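Local coordinates for protein 3'-5' exonuclease crn-4 (Caenorhabditis elegans, PDB 5DK5) that degrades DNA and RNA from the 3' end as a metal-dependent DEDDh exonuclease and takes part in apoptotic DNA degradation, at residues T20-D25 and L109-G114. Residues are numbered along the deposited sequence; the frame is centred on the assembly and turned at random.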
loop_
_atom_site.group_PDB
_atom_site.type_symbol
_atom_site.label_atom_id
_atom_site.label_comp_id
_atom_site.label_asym_id
_atom_site.label_seq_id
_atom_site.Cartn_x
_atom_site.Cartn_y
_atom_site.Cartn_z
ATOM N N THR B 20 23.026 -30.191 7.375
ATOM C CA THR B 20 22.691 -28.796 7.642
ATOM C C THR B 20 21.229 -28.508 7.316
ATOM O O THR B 20 20.728 -28.899 6.263
ATOM C CB THR B 20 23.578 -27.835 6.827
ATOM O OG1 THR B 20 24.958 -28.131 7.068
ATOM C CG2 THR B 20 23.300 -26.383 7.206
ATOM N N LEU B 21 20.556 -27.822 8.236
ATOM C CA LEU B 21 19.187 -27.366 8.027
ATOM C C LEU B 21 19.097 -25.856 8.223
ATOM O O LEU B 21 19.485 -25.328 9.265
ATOM C CB LEU B 21 18.225 -28.079 8.978
ATOM C CG LEU B 21 18.076 -29.590 8.791
ATOM C CD1 LEU B 21 17.186 -30.166 9.878
ATOM C CD2 LEU B 21 17.519 -29.919 7.412
ATOM N N LEU B 22 18.579 -25.169 7.210
ATOM C CA LEU B 22 18.443 -23.720 7.246
ATOM C C LEU B 22 17.003 -23.334 7.543
ATOM O O LEU B 22 16.123 -23.505 6.706
ATOM C CB LEU B 22 18.886 -23.104 5.917
ATOM C CG LEU B 22 20.312 -23.422 5.464
ATOM C CD1 LEU B 22 20.594 -22.771 4.119
ATOM C CD2 LEU B 22 21.335 -22.974 6.501
ATOM N N ILE B 23 16.763 -22.815 8.741
ATOM C CA ILE B 23 15.427 -22.379 9.114
ATOM C C ILE B 23 15.136 -21.047 8.426
ATOM O O ILE B 23 15.718 -20.022 8.775
ATOM C CB ILE B 23 15.274 -22.238 10.639
ATOM C CG1 ILE B 23 15.430 -23.598 11.324
ATOM C CG2 ILE B 23 13.914 -21.645 10.996
ATOM C CD1 ILE B 23 16.864 -23.987 11.624
ATOM N N LEU B 24 14.231 -21.075 7.453
ATOM C CA LEU B 24 13.957 -19.918 6.604
ATOM C C LEU B 24 12.652 -19.225 6.988
ATOM O O LEU B 24 11.690 -19.876 7.393
ATOM C CB LEU B 24 13.912 -20.355 5.138
ATOM C CG LEU B 24 13.510 -19.311 4.096
ATOM C CD1 LEU B 24 14.264 -19.562 2.801
ATOM C CD2 LEU B 24 12.010 -19.339 3.837
ATOM N N ASP B 25 12.624 -17.901 6.844
ATOM C CA ASP B 25 11.431 -17.120 7.153
ATOM C C ASP B 25 11.337 -15.849 6.313
ATOM O O ASP B 25 12.269 -15.046 6.276
ATOM C CB ASP B 25 11.405 -16.743 8.632
ATOM C CG ASP B 25 10.157 -15.973 9.011
ATOM O OD1 ASP B 25 10.124 -14.741 8.811
ATOM O OD2 ASP B 25 9.204 -16.603 9.509
ATOM N N LEU B 109 29.365 -20.114 2.715
ATOM C CA LEU B 109 29.279 -21.134 3.755
ATOM C C LEU B 109 29.859 -22.462 3.277
ATOM O O LEU B 109 30.157 -23.345 4.084
ATOM C CB LEU B 109 27.829 -21.331 4.198
ATOM C CG LEU B 109 27.167 -20.198 4.987
ATOM C CD1 LEU B 109 25.745 -20.585 5.331
ATOM C CD2 LEU B 109 27.941 -19.852 6.253
ATOM N N GLY B 110 30.017 -22.603 1.965
ATOM C CA GLY B 110 30.555 -23.821 1.390
ATOM C C GLY B 110 29.527 -24.936 1.332
ATOM O O GLY B 110 29.879 -26.117 1.356
ATOM N N LEU B 111 28.255 -24.560 1.252
ATOM C CA LEU B 111 27.170 -25.530 1.160
ATOM C C LEU B 111 27.087 -26.118 -0.243
ATOM O O LEU B 111 27.253 -25.407 -1.234
ATOM C CB LEU B 111 25.834 -24.881 1.533
ATOM C CG LEU B 111 25.655 -24.495 3.002
ATOM C CD1 LEU B 111 24.389 -23.672 3.188
ATOM C CD2 LEU B 111 25.615 -25.737 3.878
ATOM N N GLU B 112 26.825 -27.419 -0.317
ATOM C CA GLU B 112 26.707 -28.109 -1.595
ATOM C C GLU B 112 25.246 -28.336 -1.962
ATOM O O GLU B 112 24.379 -28.408 -1.091
ATOM C CB GLU B 112 27.446 -29.446 -1.551
ATOM C CG GLU B 112 28.936 -29.317 -1.295
ATOM C CD GLU B 112 29.658 -30.645 -1.405
ATOM O OE1 GLU B 112 30.208 -30.932 -2.490
ATOM O OE2 GLU B 112 29.674 -31.400 -0.411
ATOM N N GLU B 113 24.988 -28.448 -3.259
ATOM C CA GLU B 113 23.641 -28.663 -3.768
ATOM C C GLU B 113 23.044 -29.976 -3.268
ATOM O O GLU B 113 23.623 -31.044 -3.465
ATOM C CB GLU B 113 23.652 -28.657 -5.297
ATOM C CG GLU B 113 24.124 -27.352 -5.916
ATOM C CD GLU B 113 24.228 -27.429 -7.427
ATOM O OE1 GLU B 113 24.038 -28.531 -7.985
ATOM O OE2 GLU B 113 24.497 -26.386 -8.060
ATOM N N GLY B 114 21.888 -29.887 -2.618
ATOM C CA GLY B 114 21.145 -31.066 -2.209
ATOM C C GLY B 114 21.578 -31.681 -0.890
ATOM O O GLY B 114 20.966 -32.643 -0.426
#
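The loop that leads from helix 95-109 into strand 116-120 of the exonuclease domain lays Leu111 against the start of the inner strand 20-28, where it meets Thr20 and Leu22. Its two methyls divide the work. Leu111 CD1 meets Leu22 CD1 end to end at 4.0 Å, an apolar contact between branches that reach toward each other. Leu111 CD2 lies 4.0 Å from Thr20 OG1 and 4.1 Å from Thr20 CG2, the two side chains crossing at a slant; a methyl carbon is no hydrogen-bond partner for OG1, so this is van der Waals contact. Thr20 presents both branches because its methyl stands anti to the backbone N, while OG1 (chi1 -54°) lies beside that nitrogen. No hydrogen bond joins the segments, and the nearest CA pair, Thr20 and Leu111, is 8.5 Å apart, so the two segments meet through side chains alone. Gly110, the first residue to leave helical angles, has phi 78° and, with two bonds back into the last turn, completes a Schellman motif just before Leu111. In this RNase H-like fold, strand 20-28 runs parallel to strand 116-120, and Leu22 is bonded through its backbone to Ala117 and Val119. The Leu22 side chain also packs on Phe116 and Phe118, and on Ile46 and Ala48 of strand 41-50. Further along, Asp25 is a magnesium ligand; its CB is 15.2 Å from Leu109 CD1, so the contact lies away from the metal site.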